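Local coordinates for protein LAO/AO transport system kinase (Escherichia coli, PDB 2P67) that belongs to the MeaB family of P-loop proteins and has the P-loop NTPase fold, at residues 24-32 against 136-147. Sequence-based numbering, arbitrary orientation.
Sequences LAQAMTLVE and RARELMLLCEAA
Segments 24-32 of helix 21-32 and 136-146 of helix 133-146 run nearly antiparallel, their N-to-C directions 155° apart and their axes 10.3 Å from each other at closest approach. The pair belongs to the helical layer flanking the parallel sheet of this P-loop NTPase fold, where Leu24 and Met28 also reach Phe120 of strand 119-124. Leu143 is a knob set in the hole formed by Leu24, Ala27, Met28 and Val31, its CD1 lying 3.9 Å from Val31 CG2. Leu24, with CG anti to the backbone N (chi1 -177°), brings CD1 to 3.7 Å from Leu143 CB. The extended Met28 chain runs past Leu140 CD2 and ends with CE 3.5 Å from Cys144 SG. No direct hydrogen bond links the segments, and polar contacts gather at the Arg136 end. There the guanidinium presents one face to Val31 O, 3.4 Å above its plane. Glu139 OE1 sits at the guanidinium edge, in a long salt bridge to Arg136 NE (3.7 Å), and also pairs with Arg317 of the second subunit, while OE2 is hydrogen-bonded to Gln135. Glu32 OE1 forms a salt bridge with Arg122; a water in the guanidinium plane accepts from Arg136 NH1 at 2.7 Å and donates to Glu32 OE2.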
ATOM      1  N   LEU A  24     -12.936 -26.185 -23.505  1.00 22.41           N
ATOM      2  CA  LEU A  24     -12.373 -25.325 -22.483  1.00 22.00           C
ATOM      3  C   LEU A  24     -10.916 -25.719 -22.175  1.00 22.00           C
ATOM      4  O   LEU A  24     -10.033 -24.863 -22.176  1.00 21.19           O
ATOM      5  CB  LEU A  24     -13.223 -25.329 -21.210  1.00 22.14           C
ATOM      6  CG  LEU A  24     -12.754 -24.381 -20.090  1.00 21.68           C
ATOM      7  CD1 LEU A  24     -12.587 -22.925 -20.557  1.00 22.32           C
ATOM      8  CD2 LEU A  24     -13.672 -24.462 -18.887  1.00 21.57           C
ATOM      9  N   ALA A  25     -10.673 -27.009 -21.952  1.00 22.40           N
ATOM     10  CA  ALA A  25      -9.313 -27.480 -21.649  1.00 23.49           C
ATOM     11  C   ALA A  25      -8.373 -27.168 -22.803  1.00 24.08           C
ATOM     12  O   ALA A  25      -7.248 -26.714 -22.594  1.00 24.43           O
ATOM     13  CB  ALA A  25      -9.334 -28.951 -21.353  1.00 23.77           C
ATOM     14  N   GLN A  26      -8.847 -27.407 -24.027  1.00 24.54           N
ATOM     15  CA  GLN A  26      -8.069 -27.132 -25.232  1.00 25.16           C
ATOM     16  C   GLN A  26      -7.726 -25.647 -25.348  1.00 24.01           C
ATOM     17  O   GLN A  26      -6.621 -25.288 -25.703  1.00 23.64           O
ATOM     18  CB  GLN A  26      -8.881 -27.504 -26.468  1.00 26.24           C
ATOM     19  CG  GLN A  26      -8.619 -28.857 -27.069  1.00 31.57           C
ATOM     20  CD  GLN A  26      -9.330 -28.950 -28.426  1.00 36.21           C
ATOM     21  OE1 GLN A  26      -8.729 -28.708 -29.475  1.00 40.26           O
ATOM     22  NE2 GLN A  26     -10.624 -29.222 -28.396  1.00 38.65           N
ATOM     23  N   ALA A  27      -8.713 -24.789 -25.097  1.00 23.18           N
ATOM     24  CA  ALA A  27      -8.514 -23.335 -25.146  1.00 22.23           C
ATOM     25  C   ALA A  27      -7.505 -22.860 -24.085  1.00 21.83           C
ATOM     26  O   ALA A  27      -6.636 -22.011 -24.344  1.00 21.48           O
ATOM     27  CB  ALA A  27      -9.883 -22.614 -24.985  1.00 21.63           C
ATOM     28  N   MET A  28      -7.623 -23.393 -22.873  1.00 22.36           N
ATOM     29  CA  MET A  28      -6.642 -23.093 -21.829  1.00 22.38           C
ATOM     30  C   MET A  28      -5.222 -23.516 -22.257  1.00 23.49           C
ATOM     31  O   MET A  28      -4.287 -22.743 -22.138  1.00 23.71           O
ATOM     32  CB  MET A  28      -7.040 -23.758 -20.509  1.00 22.86           C
ATOM     33  CG  MET A  28      -8.385 -23.271 -19.957  1.00 21.61           C
ATOM     34  SD  MET A  28      -8.610 -23.830 -18.266  1.00 22.74           S
ATOM     35  CE  MET A  28     -10.012 -22.787 -17.767  1.00 23.11           C
ATOM     36  N   THR A  29      -5.077 -24.732 -22.781  1.00 24.14           N
ATOM     37  CA  THR A  29      -3.769 -25.213 -23.263  1.00 25.05           C
ATOM     38  C   THR A  29      -3.185 -24.293 -24.328  1.00 25.94           C
ATOM     39  O   THR A  29      -1.992 -23.944 -24.276  1.00 26.26           O
ATOM     40  CB  THR A  29      -3.846 -26.680 -23.744  1.00 24.89           C
ATOM     41  OG1 THR A  29      -4.085 -27.518 -22.610  1.00 27.12           O
ATOM     42  CG2 THR A  29      -2.528 -27.134 -24.413  1.00 26.78           C
ATOM     43  N   LEU A  30      -4.042 -23.840 -25.238  1.00 26.00           N
ATOM     44  CA  LEU A  30      -3.649 -22.889 -26.277  1.00 27.06           C
ATOM     45  C   LEU A  30      -3.128 -21.585 -25.697  1.00 27.85           C
ATOM     46  O   LEU A  30      -2.103 -21.069 -26.136  1.00 27.57           O
ATOM     47  CB  LEU A  30      -4.834 -22.619 -27.220  1.00 26.72           C
ATOM     48  CG  LEU A  30      -4.613 -21.628 -28.365  1.00 27.30           C
ATOM     49  CD1 LEU A  30      -3.668 -22.207 -29.412  1.00 27.45           C
ATOM     50  CD2 LEU A  30      -5.952 -21.253 -28.990  1.00 28.35           C
ATOM     51  N   VAL A  31      -3.863 -21.040 -24.725  1.00 28.86           N
ATOM     52  CA  VAL A  31      -3.473 -19.821 -24.005  1.00 31.16           C
ATOM     53  C   VAL A  31      -2.151 -19.999 -23.231  1.00 32.20           C
ATOM     54  O   VAL A  31      -1.404 -19.036 -23.028  1.00 33.31           O
ATOM     55  CB  VAL A  31      -4.646 -19.343 -23.081  1.00 31.15           C
ATOM     56  CG1 VAL A  31      -4.212 -18.226 -22.131  1.00 32.44           C
ATOM     57  CG2 VAL A  31      -5.820 -18.910 -23.938  1.00 30.60           C
ATOM     58  N   GLU A  32      -1.851 -21.227 -22.829  1.00 33.40           N
ATOM     59  CA  GLU A  32      -0.601 -21.532 -22.120  1.00 34.66           C
ATOM     60  C   GLU A  32       0.607 -21.875 -23.012  1.00 35.40           C
ATOM     61  O   GLU A  32       1.738 -22.030 -22.518  1.00 35.30           O
ATOM     62  CB  GLU A  32      -0.843 -22.665 -21.136  1.00 34.78           C
ATOM     63  CG  GLU A  32      -1.782 -22.309 -20.007  1.00 36.16           C
ATOM     64  CD  GLU A  32      -1.944 -23.458 -19.044  1.00 39.73           C
ATOM     65  OE1 GLU A  32      -2.088 -24.606 -19.528  1.00 39.74           O
ATOM     66  OE2 GLU A  32      -1.913 -23.213 -17.807  1.00 44.25           O
ATOM     67  N   ARG A 136      -2.042 -14.768 -16.388  1.00 25.81           N
ATOM     68  CA  ARG A 136      -2.519 -16.096 -16.762  1.00 25.37           C
ATOM     69  C   ARG A 136      -3.804 -16.507 -16.029  1.00 24.46           C
ATOM     70  O   ARG A 136      -4.757 -16.984 -16.664  1.00 23.38           O
ATOM     71  CB  ARG A 136      -1.400 -17.134 -16.541  1.00 27.13           C
ATOM     72  CG  ARG A 136      -1.710 -18.545 -17.065  1.00 30.21           C
ATOM     73  CD  ARG A 136      -2.238 -18.589 -18.529  1.00 35.82           C
ATOM     74  NE  ARG A 136      -1.536 -17.687 -19.449  1.00 40.61           N
ATOM     75  CZ  ARG A 136      -0.302 -17.880 -19.922  1.00 44.24           C
ATOM     76  NH1 ARG A 136       0.407 -18.955 -19.565  1.00 44.32           N
ATOM     77  NH2 ARG A 136       0.238 -16.980 -20.750  1.00 46.35           N
ATOM     78  N   ALA A 137      -3.833 -16.304 -14.707  1.00 22.75           N
ATOM     79  CA  ALA A 137      -5.025 -16.590 -13.911  1.00 22.33           C
ATOM     80  C   ALA A 137      -6.224 -15.825 -14.449  1.00 21.55           C
ATOM     81  O   ALA A 137      -7.301 -16.404 -14.607  1.00 21.30           O
ATOM     82  CB  ALA A 137      -4.782 -16.260 -12.417  1.00 22.46           C
ATOM     83  N   ARG A 138      -6.031 -14.530 -14.723  1.00 21.20           N
ATOM     84  CA  ARG A 138      -7.097 -13.691 -15.251  1.00 21.02           C
ATOM     85  C   ARG A 138      -7.638 -14.200 -16.591  1.00 20.40           C
ATOM     86  O   ARG A 138      -8.861 -14.243 -16.797  1.00 20.16           O
ATOM     87  CB  ARG A 138      -6.642 -12.240 -15.387  1.00 21.41           C
ATOM     88  CG  ARG A 138      -6.507 -11.500 -14.072  1.00 22.48           C
ATOM     89  CD  ARG A 138      -6.080 -10.067 -14.302  1.00 27.02           C
ATOM     90  NE  ARG A 138      -5.458  -9.523 -13.101  1.00 33.25           N
ATOM     91  CZ  ARG A 138      -6.015  -8.670 -12.245  1.00 35.36           C
ATOM     92  NH1 ARG A 138      -7.253  -8.210 -12.447  1.00 37.90           N
ATOM     93  NH2 ARG A 138      -5.304  -8.268 -11.180  1.00 31.24           N
ATOM     94  N   GLU A 139      -6.737 -14.557 -17.504  1.00 20.09           N
ATOM     95  CA  GLU A 139      -7.167 -15.066 -18.805  1.00 20.31           C
ATOM     96  C   GLU A 139      -7.946 -16.400 -18.681  1.00 20.46           C
ATOM     97  O   GLU A 139      -8.978 -16.600 -19.339  1.00 20.20           O
ATOM     98  CB  GLU A 139      -5.971 -15.159 -19.765  1.00 20.85           C
ATOM     99  CG  GLU A 139      -5.393 -13.778 -20.057  1.00 22.71           C
ATOM    100  CD  GLU A 139      -4.125 -13.806 -20.870  1.00 27.05           C
ATOM    101  OE1 GLU A 139      -3.443 -14.864 -20.911  1.00 28.55           O
ATOM    102  OE2 GLU A 139      -3.826 -12.748 -21.471  1.00 26.74           O
ATOM    103  N   LEU A 140      -7.471 -17.301 -17.822  1.00 19.42           N
ATOM    104  CA  LEU A 140      -8.166 -18.556 -17.622  1.00 19.84           C
ATOM    105  C   LEU A 140      -9.555 -18.313 -17.012  1.00 18.95           C
ATOM    106  O   LEU A 140     -10.507 -18.987 -17.378  1.00 17.84           O
ATOM    107  CB  LEU A 140      -7.345 -19.482 -16.739  1.00 20.28           C
ATOM    108  CG  LEU A 140      -5.951 -19.898 -17.250  1.00 22.98           C
ATOM    109  CD1 LEU A 140      -5.384 -20.918 -16.279  1.00 27.46           C
ATOM    110  CD2 LEU A 140      -5.995 -20.500 -18.655  1.00 26.70           C
ATOM    111  N   MET A 141      -9.643 -17.349 -16.090  1.00 18.80           N
ATOM    112  CA  MET A 141     -10.924 -16.929 -15.497  1.00 18.98           C
ATOM    113  C   MET A 141     -11.898 -16.439 -16.581  1.00 18.27           C
ATOM    114  O   MET A 141     -13.069 -16.827 -16.583  1.00 18.26           O
ATOM    115  CB  MET A 141     -10.714 -15.822 -14.444  1.00 18.76           C
ATOM    116  CG  MET A 141     -10.044 -16.296 -13.149  1.00 20.21           C
ATOM    117  SD  MET A 141      -9.639 -14.916 -12.021  1.00 20.34           S
ATOM    118  CE  MET A 141     -11.266 -14.653 -11.257  1.00 23.48           C
ATOM    119  N   LEU A 142     -11.402 -15.615 -17.507  1.00 18.46           N
ATOM    120  CA  LEU A 142     -12.216 -15.167 -18.656  1.00 19.22           C
ATOM    121  C   LEU A 142     -12.757 -16.335 -19.482  1.00 18.93           C
ATOM    122  O   LEU A 142     -13.943 -16.346 -19.839  1.00 18.15           O
ATOM    123  CB  LEU A 142     -11.418 -14.220 -19.548  1.00 19.12           C
ATOM    124  CG  LEU A 142     -11.052 -12.832 -19.020  1.00 20.04           C
ATOM    125  CD1 LEU A 142     -10.313 -12.077 -20.109  1.00 22.70           C
ATOM    126  CD2 LEU A 142     -12.306 -12.037 -18.549  1.00 21.45           C
ATOM    127  N   LEU A 143     -11.915 -17.340 -19.737  1.00 19.96           N
ATOM    128  CA  LEU A 143     -12.355 -18.534 -20.478  1.00 20.56           C
ATOM    129  C   LEU A 143     -13.487 -19.233 -19.729  1.00 20.47           C
ATOM    130  O   LEU A 143     -14.497 -19.616 -20.335  1.00 20.65           O
ATOM    131  CB  LEU A 143     -11.184 -19.509 -20.757  1.00 20.73           C
ATOM    132  CG  LEU A 143     -10.165 -18.981 -21.786  1.00 21.41           C
ATOM    133  CD1 LEU A 143      -8.892 -19.825 -21.778  1.00 23.31           C
ATOM    134  CD2 LEU A 143     -10.766 -18.913 -23.182  1.00 20.95           C
ATOM    135  N   CYS A 144     -13.347 -19.365 -18.411  1.00 19.28           N
ATOM    136  CA  CYS A 144     -14.407 -19.962 -17.610  1.00 20.34           C
ATOM    137  C   CYS A 144     -15.723 -19.166 -17.681  1.00 20.38           C
ATOM    138  O   CYS A 144     -16.814 -19.753 -17.722  1.00 19.91           O
ATOM    139  CB  CYS A 144     -13.958 -20.136 -16.166  1.00 20.73           C
ATOM    140  SG  CYS A 144     -12.620 -21.319 -15.976  1.00 22.64           S
ATOM    141  N   GLU A 145     -15.603 -17.836 -17.698  1.00 20.36           N
ATOM    142  CA  GLU A 145     -16.768 -16.952 -17.797  1.00 20.95           C
ATOM    143  C   GLU A 145     -17.470 -17.169 -19.126  1.00 21.63           C
ATOM    144  O   GLU A 145     -18.705 -17.335 -19.176  1.00 22.14           O
ATOM    145  CB  GLU A 145     -16.346 -15.498 -17.641  1.00 20.91           C
ATOM    146  CG  GLU A 145     -15.953 -15.183 -16.158  1.00 21.40           C
ATOM    147  CD  GLU A 145     -15.662 -13.723 -15.893  1.00 22.63           C
ATOM    148  OE1 GLU A 145     -15.594 -12.928 -16.845  1.00 24.78           O
ATOM    149  OE2 GLU A 145     -15.482 -13.369 -14.704  1.00 22.56           O
ATOM    150  N   ALA A 146     -16.684 -17.168 -20.195  1.00 21.65           N
ATOM    151  CA  ALA A 146     -17.241 -17.376 -21.536  1.00 22.24           C
ATOM    152  C   ALA A 146     -17.875 -18.769 -21.656  1.00 22.76           C
ATOM    153  O   ALA A 146     -18.893 -18.936 -22.350  1.00 22.68           O
ATOM    154  CB  ALA A 146     -16.166 -17.136 -22.601  1.00 21.46           C
ATOM    155  N   ALA A 147     -17.317 -19.750 -20.937  1.00 22.13           N
ATOM    156  CA  ALA A 147     -17.831 -21.128 -20.901  1.00 23.23           C
ATOM    157  C   ALA A 147     -19.124 -21.323 -20.076  1.00 23.93           C
ATOM    158  O   ALA A 147     -19.689 -22.429 -20.030  1.00 25.21           O
ATOM    159  CB  ALA A 147     -16.745 -22.067 -20.380  1.00 22.56           C
TER
HETATM  160  O   HOH W   1       0.304 -20.951 -17.702  1.00 46.79           O